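Local coordinates for type-2Ba cytolytic delta-endotoxin (PDB 2RCI), which probably kills the larvae of dipteran insects by forming pores in the epithelial cell membrane of the midgut, at residues Ile85-Phe98 and Ile142-Ile156. Sequence-based numbering, arbitrary orientation.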
ATOM      1  N   ILE A  85       6.752   0.067  -6.694  1.00 16.30           N
ATOM      2  CA  ILE A  85       5.467   0.717  -6.973  1.00 15.91           C
ATOM      3  C   ILE A  85       5.444   1.337  -8.374  1.00 17.22           C
ATOM      4  O   ILE A  85       4.459   1.184  -9.108  1.00 16.61           O
ATOM      5  CB  ILE A  85       5.069   1.710  -5.862  1.00 15.69           C
ATOM      6  CG1 ILE A  85       4.810   0.926  -4.545  1.00 13.88           C
ATOM      7  CG2 ILE A  85       3.830   2.545  -6.301  1.00 14.61           C
ATOM      8  CD1 ILE A  85       4.630   1.788  -3.333  1.00 17.65           C
ATOM      9  N   ARG A  86       6.521   2.035  -8.755  1.00 17.62           N
ATOM     10  CA  ARG A  86       6.669   2.516 -10.139  1.00 19.39           C
ATOM     11  C   ARG A  86       6.377   1.391 -11.175  1.00 19.76           C
ATOM     12  O   ARG A  86       5.591   1.581 -12.120  1.00 19.00           O
ATOM     13  CB  ARG A  86       8.055   3.124 -10.370  1.00 19.11           C
ATOM     14  CG  ARG A  86       8.171   3.937 -11.705  1.00 20.79           C
ATOM     15  CD  ARG A  86       9.548   4.550 -11.868  1.00 22.48           C
ATOM     16  NE  ARG A  86      10.087   5.157 -10.648  1.00 27.82           N
ATOM     17  CZ  ARG A  86       9.948   6.437 -10.308  1.00 30.62           C
ATOM     18  NH1 ARG A  86       9.265   7.276 -11.088  1.00 30.40           N
ATOM     19  NH2 ARG A  86      10.483   6.876  -9.175  1.00 31.90           N
ATOM     20  N   SER A  87       6.961   0.215 -10.949  1.00 19.87           N
ATOM     21  CA  SER A  87       6.743  -0.936 -11.835  1.00 21.23           C
ATOM     22  C   SER A  87       5.295  -1.428 -11.809  1.00 20.48           C
ATOM     23  O   SER A  87       4.689  -1.654 -12.868  1.00 20.46           O
ATOM     24  CB  SER A  87       7.731  -2.064 -11.515  1.00 21.22           C
ATOM     25  OG  SER A  87       7.537  -3.159 -12.411  1.00 27.46           O
ATOM     26  N   VAL A  88       4.729  -1.553 -10.614  1.00 18.61           N
ATOM     27  CA  VAL A  88       3.412  -2.183 -10.449  1.00 19.02           C
ATOM     28  C   VAL A  88       2.290  -1.295 -11.004  1.00 18.22           C
ATOM     29  O   VAL A  88       1.237  -1.783 -11.398  1.00 18.34           O
ATOM     30  CB  VAL A  88       3.144  -2.587  -8.981  1.00 17.78           C
ATOM     31  CG1 VAL A  88       1.777  -3.216  -8.834  1.00 21.39           C
ATOM     32  CG2 VAL A  88       4.185  -3.622  -8.506  1.00 20.72           C
ATOM     33  N   LEU A  89       2.533   0.016 -11.021  1.00 18.65           N
ATOM     34  CA  LEU A  89       1.559   0.983 -11.491  1.00 19.68           C
ATOM     35  C   LEU A  89       1.204   0.752 -12.952  1.00 20.56           C
ATOM     36  O   LEU A  89       0.040   0.915 -13.342  1.00 19.91           O
ATOM     37  CB  LEU A  89       2.116   2.407 -11.321  1.00 19.08           C
ATOM     38  CG  LEU A  89       1.590   3.182 -10.121  1.00 20.59           C
ATOM     39  CD1 LEU A  89       2.455   4.459  -9.948  1.00 21.92           C
ATOM     40  CD2 LEU A  89       0.088   3.539 -10.245  1.00 21.65           C
ATOM     41  N   GLY A  90       2.207   0.354 -13.743  1.00 22.22           N
ATOM     42  CA  GLY A  90       2.043   0.126 -15.193  1.00 24.13           C
ATOM     43  C   GLY A  90       1.505   1.324 -15.966  1.00 25.37           C
ATOM     44  O   GLY A  90       0.912   1.162 -17.039  1.00 27.67           O
ATOM     45  N   LEU A  91       1.673   2.511 -15.385  1.00 25.54           N
ATOM     46  CA  LEU A  91       1.319   3.808 -15.942  1.00 24.03           C
ATOM     47  C   LEU A  91       2.479   4.680 -15.518  1.00 23.12           C
ATOM     48  O   LEU A  91       3.013   4.488 -14.433  1.00 22.77           O
ATOM     49  CB  LEU A  91       0.058   4.382 -15.276  1.00 24.84           C
ATOM     50  CG  LEU A  91      -1.231   3.581 -15.391  1.00 26.33           C
ATOM     51  CD1 LEU A  91      -2.200   4.054 -14.317  1.00 30.21           C
ATOM     52  CD2 LEU A  91      -1.791   3.784 -16.757  1.00 27.27           C
ATOM     53  N   VAL A  92       2.848   5.644 -16.350  1.00 21.61           N
ATOM     54  CA  VAL A  92       3.873   6.640 -15.982  1.00 21.38           C
ATOM     55  C   VAL A  92       3.205   7.922 -15.478  1.00 20.94           C
ATOM     56  O   VAL A  92       2.535   8.638 -16.250  1.00 20.21           O
ATOM     57  CB  VAL A  92       4.783   6.952 -17.170  1.00 20.80           C
ATOM     58  CG1 VAL A  92       5.708   8.159 -16.890  1.00 23.19           C
ATOM     59  CG2 VAL A  92       5.591   5.707 -17.553  1.00 23.36           C
ATOM     60  N   ILE A  93       3.364   8.197 -14.183  1.00 19.18           N
ATOM     61  CA  ILE A  93       2.840   9.426 -13.596  1.00 19.30           C
ATOM     62  C   ILE A  93       4.031  10.363 -13.355  1.00 18.73           C
ATOM     63  O   ILE A  93       4.918  10.067 -12.544  1.00 18.54           O
ATOM     64  CB  ILE A  93       2.082   9.212 -12.253  1.00 19.91           C
ATOM     65  CG1 ILE A  93       1.070   8.039 -12.311  1.00 21.08           C
ATOM     66  CG2 ILE A  93       1.430  10.549 -11.764  1.00 19.62           C
ATOM     67  CD1 ILE A  93       0.074   8.082 -13.461  1.00 23.59           C
ATOM     68  N   ASN A  94       4.042  11.468 -14.081  1.00 17.69           N
ATOM     69  CA  ASN A  94       5.145  12.433 -14.064  1.00 18.76           C
ATOM     70  C   ASN A  94       5.159  13.341 -12.816  1.00 18.18           C
ATOM     71  O   ASN A  94       6.226  13.833 -12.426  1.00 18.88           O
ATOM     72  CB  ASN A  94       5.156  13.255 -15.381  1.00 19.56           C
ATOM     73  CG  ASN A  94       5.540  12.410 -16.601  1.00 22.34           C
ATOM     74  OD1 ASN A  94       4.743  12.210 -17.534  1.00 26.88           O
ATOM     75  ND2 ASN A  94       6.735  11.866 -16.572  1.00 22.73           N
ATOM     76  N   SER A  95       3.994  13.525 -12.180  1.00 16.64           N
ATOM     77  CA  SER A  95       3.810  14.449 -11.054  1.00 16.67           C
ATOM     78  C   SER A  95       4.696  14.155  -9.835  1.00 16.06           C
ATOM     79  O   SER A  95       4.625  13.095  -9.231  1.00 15.19           O
ATOM     80  CB  SER A  95       2.351  14.512 -10.609  1.00 16.93           C
ATOM     81  OG  SER A  95       2.231  15.215  -9.367  1.00 15.87           O
ATOM     82  N   ALA A  96       5.558  15.116  -9.524  1.00 15.72           N
ATOM     83  CA  ALA A  96       6.380  15.075  -8.303  1.00 14.75           C
ATOM     84  C   ALA A  96       5.513  14.994  -7.049  1.00 14.77           C
ATOM     85  O   ALA A  96       5.850  14.305  -6.087  1.00 14.61           O
ATOM     86  CB  ALA A  96       7.317  16.332  -8.247  1.00 14.51           C
ATOM     87  N   ASN A  97       4.375  15.686  -7.055  1.00 14.60           N
ATOM     88  CA  ASN A  97       3.516  15.661  -5.906  1.00 14.20           C
ATOM     89  C   ASN A  97       2.849  14.285  -5.741  1.00 14.10           C
ATOM     90  O   ASN A  97       2.690  13.834  -4.614  1.00 14.09           O
ATOM     91  CB  ASN A  97       2.423  16.731  -6.015  1.00 14.27           C
ATOM     92  CG  ASN A  97       2.986  18.152  -5.803  1.00 14.99           C
ATOM     93  OD1 ASN A  97       3.298  18.531  -4.685  1.00 16.29           O
ATOM     94  ND2 ASN A  97       3.101  18.906  -6.870  1.00 14.56           N
ATOM     95  N   PHE A  98       2.432  13.669  -6.843  1.00 14.24           N
ATOM     96  CA  PHE A  98       1.892  12.302  -6.724  1.00 14.69           C
ATOM     97  C   PHE A  98       2.949  11.408  -6.070  1.00 14.95           C
ATOM     98  O   PHE A  98       2.676  10.686  -5.089  1.00 14.66           O
ATOM     99  CB  PHE A  98       1.500  11.695  -8.078  1.00 14.27           C
ATOM    100  CG  PHE A  98       1.285  10.217  -7.994  1.00 14.46           C
ATOM    101  CD1 PHE A  98       0.166   9.718  -7.337  1.00 17.78           C
ATOM    102  CD2 PHE A  98       2.249   9.327  -8.502  1.00 16.26           C
ATOM    103  CE1 PHE A  98      -0.034   8.315  -7.200  1.00 15.63           C
ATOM    104  CE2 PHE A  98       2.055   7.933  -8.392  1.00 18.41           C
ATOM    105  CZ  PHE A  98       0.937   7.434  -7.723  1.00 15.46           C
ATOM    106  N   ILE A 142      -6.021   7.314  -8.030  1.00 16.76           N
ATOM    107  CA  ILE A 142      -5.148   8.191  -8.764  1.00 16.51           C
ATOM    108  C   ILE A 142      -5.827   8.618 -10.049  1.00 16.44           C
ATOM    109  O   ILE A 142      -6.270   7.783 -10.838  1.00 15.26           O
ATOM    110  CB  ILE A 142      -3.815   7.472  -9.115  1.00 16.48           C
ATOM    111  CG1 ILE A 142      -3.249   6.783  -7.867  1.00 17.53           C
ATOM    112  CG2 ILE A 142      -2.812   8.481  -9.750  1.00 16.59           C
ATOM    113  CD1 ILE A 142      -2.287   5.603  -8.192  1.00 18.09           C
ATOM    114  N   GLN A 143      -5.879   9.931 -10.251  1.00 16.60           N
ATOM    115  CA  GLN A 143      -6.469  10.494 -11.454  1.00 16.05           C
ATOM    116  C   GLN A 143      -5.831  11.856 -11.687  1.00 15.75           C
ATOM    117  O   GLN A 143      -5.890  12.732 -10.842  1.00 15.81           O
ATOM    118  CB  GLN A 143      -8.005  10.568 -11.362  1.00 15.64           C
ATOM    119  CG  GLN A 143      -8.658  11.230 -12.590  1.00 17.37           C
ATOM    120  CD  GLN A 143      -8.734  12.732 -12.421  1.00 18.85           C
ATOM    121  OE1 GLN A 143      -9.042  13.207 -11.326  1.00 18.99           O
ATOM    122  NE2 GLN A 143      -8.440  13.491 -13.482  1.00 21.10           N
ATOM    123  N   ASN A 144      -5.203  12.003 -12.842  1.00 15.77           N
ATOM    124  CA  ASN A 144      -4.630  13.288 -13.253  1.00 16.20           C
ATOM    125  C   ASN A 144      -4.333  13.239 -14.755  1.00 17.01           C
ATOM    126  O   ASN A 144      -4.797  12.341 -15.446  1.00 16.08           O
ATOM    127  CB  ASN A 144      -3.411  13.669 -12.373  1.00 15.38           C
ATOM    128  CG  ASN A 144      -2.099  13.011 -12.811  1.00 18.57           C
ATOM    129  OD1 ASN A 144      -2.082  12.048 -13.602  1.00 18.47           O
ATOM    130  ND2 ASN A 144      -0.984  13.531 -12.270  1.00 18.42           N
ATOM    131  N   GLU A 145      -3.556  14.193 -15.260  1.00 17.01           N
ATOM    132  CA  GLU A 145      -3.287  14.244 -16.705  1.00 17.56           C
ATOM    133  C   GLU A 145      -2.683  12.948 -17.277  1.00 18.11           C
ATOM    134  O   GLU A 145      -2.966  12.580 -18.424  1.00 19.52           O
ATOM    135  CB  GLU A 145      -2.420  15.454 -17.057  1.00 16.52           C
ATOM    136  CG  GLU A 145      -1.034  15.444 -16.419  1.00 18.53           C
ATOM    137  CD  GLU A 145      -0.939  16.080 -15.033  1.00 20.33           C
ATOM    138  OE1 GLU A 145      -1.985  16.372 -14.374  1.00 19.04           O
ATOM    139  OE2 GLU A 145       0.230  16.287 -14.623  1.00 21.26           O
ATOM    140  N   ASP A 146      -1.877  12.258 -16.476  1.00 17.65           N
ATOM    141  CA  ASP A 146      -1.188  11.050 -16.901  1.00 17.98           C
ATOM    142  C   ASP A 146      -2.025   9.782 -16.758  1.00 18.41           C
ATOM    143  O   ASP A 146      -1.572   8.705 -17.132  1.00 18.11           O
ATOM    144  CB  ASP A 146       0.170  10.882 -16.223  1.00 18.28           C
ATOM    145  CG  ASP A 146       1.189  11.891 -16.719  1.00 20.62           C
ATOM    146  OD1 ASP A 146       1.105  12.306 -17.903  1.00 22.40           O
ATOM    147  OD2 ASP A 146       2.079  12.266 -15.936  1.00 21.53           O
ATOM    148  N   THR A 147      -3.247   9.921 -16.260  1.00 17.07           N
ATOM    149  CA  THR A 147      -4.176   8.758 -16.296  1.00 18.20           C
ATOM    150  C   THR A 147      -5.224   8.908 -17.401  1.00 18.63           C
ATOM    151  O   THR A 147      -6.087   8.033 -17.564  1.00 17.91           O
ATOM    152  CB  THR A 147      -4.900   8.503 -14.955  1.00 18.67           C
ATOM    153  OG1 THR A 147      -5.823   9.583 -14.672  1.00 16.00           O
ATOM    154  CG2 THR A 147      -3.900   8.334 -13.814  1.00 18.87           C
ATOM    155  N   GLY A 148      -5.156  10.031 -18.131  1.00 18.23           N
ATOM    156  CA  GLY A 148      -6.112  10.309 -19.220  1.00 19.70           C
ATOM    157  C   GLY A 148      -7.577  10.049 -18.878  1.00 20.60           C
ATOM    158  O   GLY A 148      -8.122  10.564 -17.878  1.00 20.83           O
ATOM    159  N   ARG A 149      -8.196   9.191 -19.687  1.00 21.68           N
ATOM    160  CA  ARG A 149      -9.612   8.843 -19.586  1.00 22.58           C
ATOM    161  C   ARG A 149      -9.938   7.878 -18.430  1.00 21.79           C
ATOM    162  O   ARG A 149     -11.061   7.340 -18.363  1.00 21.67           O
ATOM    163  CB  ARG A 149     -10.045   8.246 -20.957  1.00 23.34           C
ATOM    164  CG  ARG A 149     -11.526   8.050 -21.187  1.00 26.53           C
ATOM    165  N   PHE A 150      -8.966   7.664 -17.526  1.00 20.45           N
ATOM    166  CA  PHE A 150      -9.060   6.599 -16.522  1.00 19.34           C
ATOM    167  C   PHE A 150      -8.791   7.046 -15.097  1.00 18.48           C
ATOM    168  O   PHE A 150      -8.123   8.069 -14.875  1.00 18.01           O
ATOM    169  CB  PHE A 150      -8.057   5.475 -16.836  1.00 19.61           C
ATOM    170  CG  PHE A 150      -8.253   4.869 -18.177  1.00 19.86           C
ATOM    171  CD1 PHE A 150      -9.129   3.804 -18.333  1.00 19.99           C
ATOM    172  CD2 PHE A 150      -7.594   5.388 -19.301  1.00 22.38           C
ATOM    173  CE1 PHE A 150      -9.354   3.237 -19.597  1.00 23.14           C
ATOM    174  CE2 PHE A 150      -7.798   4.814 -20.561  1.00 23.97           C
ATOM    175  CZ  PHE A 150      -8.687   3.731 -20.699  1.00 22.68           C
ATOM    176  N   MET A 151      -9.312   6.280 -14.142  1.00 16.28           N
ATOM    177  CA  MET A 151      -8.775   6.333 -12.756  1.00 16.52           C
ATOM    178  C   MET A 151      -8.015   5.053 -12.465  1.00 16.55           C
ATOM    179  O   MET A 151      -8.463   3.980 -12.866  1.00 16.17           O
ATOM    180  CB  MET A 151      -9.891   6.480 -11.745  1.00 16.28           C
ATOM    181  CG  MET A 151      -9.427   6.508 -10.277  1.00 16.35           C
ATOM    182  SD  MET A 151     -10.799   6.910  -9.164  1.00 19.35           S
ATOM    183  CE  MET A 151     -11.207   8.584  -9.659  1.00 17.96           C
ATOM    184  N   ALA A 152      -6.892   5.162 -11.761  1.00 15.70           N
ATOM    185  CA  ALA A 152      -6.138   3.989 -11.344  1.00 15.89           C
ATOM    186  C   ALA A 152      -6.340   3.790  -9.830  1.00 15.47           C
ATOM    187  O   ALA A 152      -6.315   4.743  -9.042  1.00 16.40           O
ATOM    188  CB  ALA A 152      -4.656   4.146 -11.698  1.00 16.78           C
ATOM    189  N   ILE A 153      -6.545   2.544  -9.445  1.00 15.18           N
ATOM    190  CA  ILE A 153      -6.711   2.153  -8.050  1.00 15.62           C
ATOM    191  C   ILE A 153      -5.601   1.144  -7.742  1.00 16.18           C
ATOM    192  O   ILE A 153      -5.427   0.128  -8.449  1.00 15.41           O
ATOM    193  CB  ILE A 153      -8.084   1.479  -7.829  1.00 17.40           C
ATOM    194  CG1 ILE A 153      -9.242   2.395  -8.268  1.00 16.91           C
ATOM    195  CG2 ILE A 153      -8.263   1.062  -6.375  1.00 16.97           C
ATOM    196  CD1 ILE A 153      -9.344   3.750  -7.511  1.00 18.41           C
ATOM    197  N   LEU A 154      -4.832   1.443  -6.702  1.00 15.86           N
ATOM    198  CA  LEU A 154      -3.681   0.633  -6.313  1.00 16.63           C
ATOM    199  C   LEU A 154      -3.766   0.264  -4.815  1.00 15.54           C
ATOM    200  O   LEU A 154      -3.300   1.037  -3.954  1.00 15.49           O
ATOM    201  CB  LEU A 154      -2.386   1.404  -6.641  1.00 16.12           C
ATOM    202  CG  LEU A 154      -1.016   0.838  -6.219  1.00 17.61           C
ATOM    203  CD1 LEU A 154      -0.884  -0.669  -6.417  1.00 20.17           C
ATOM    204  CD2 LEU A 154       0.084   1.594  -7.028  1.00 19.85           C
ATOM    205  N   PRO A 155      -4.424  -0.870  -4.495  1.00 16.20           N
ATOM    206  CA  PRO A 155      -4.378  -1.428  -3.141  1.00 16.49           C
ATOM    207  C   PRO A 155      -3.014  -2.054  -2.927  1.00 17.32           C
ATOM    208  O   PRO A 155      -2.525  -2.772  -3.807  1.00 16.96           O
ATOM    209  CB  PRO A 155      -5.444  -2.538  -3.175  1.00 16.80           C
ATOM    210  CG  PRO A 155      -6.272  -2.236  -4.379  1.00 17.43           C
ATOM    211  CD  PRO A 155      -5.319  -1.669  -5.362  1.00 15.69           C
ATOM    212  N   ILE A 156      -2.406  -1.756  -1.786  1.00 17.47           N
ATOM    213  CA  ILE A 156      -1.108  -2.352  -1.431  1.00 18.65           C
ATOM    214  C   ILE A 156      -1.183  -2.904  -0.020  1.00 19.00           C
ATOM    215  O   ILE A 156      -1.566  -2.174   0.891  1.00 20.15           O
ATOM    216  CB  ILE A 156       0.033  -1.333  -1.455  1.00 17.67           C
ATOM    217  CG1 ILE A 156       0.144  -0.621  -2.799  1.00 19.54           C
ATOM    218  CG2 ILE A 156       1.376  -2.026  -1.054  1.00 19.38           C
ATOM    219  CD1 ILE A 156       1.118   0.526  -2.803  1.00 19.52           C
TER
HETATM  220  O   HOH W   1       0.447   6.826 -17.818  1.00 31.59           O
HETATM  221  O   HOH W   2       1.462  13.654 -13.763  1.00 18.44           O
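D146 reaches across to the backbone of N94: its OD2 accepts from N94 N at 2.8 Å in a nearly straight bond (167°), met on the anti side of the carboxylate and 25° out of its plane. With CG beside the backbone N (chi1 -71°), the D146 carboxylate is turned to N94, while its CB lies 3.3 Å from V92 O. Water 1 bridges the segments, donating to both V92 O and D146 O. Water 2 links D146 OD2, N144 ND2 and E145 OE2 and reaches the other segment through a weak bond from S95 N. In the loop 143-149 between the two strands, N144 OD1 accepts from D146 N, an Asx turn. The side chains of I93 and D146 run antiparallel past one another, with I93 CD1 3.9 Å from D146 CB and close to T147 CG2. S95 OG caps helix 96-110 by accepting from F98 N at 3.0 Å and is also bonded to Y15 OH. F98 sets its CE1 obliquely on I142 CG1 at 3.6 Å. L89 CD2 meets both I142 CD1 and L154 CD2, lying roughly perpendicular to L154, while I85 CD1 touches I156 CD1 at 3.8 Å. L91 CD1 lies 3.6 Å from A152 CB. Helix 74-89 and the connection to helix 96-110 thus cover one face of the Cyt toxin sheet, whose other face packs I153 and M151 against helix 21-31. The chemistry is divided: apolar packing over the strands, and at the loop end a carboxylate whose negative charge a backbone N-H and a water probably stabilise.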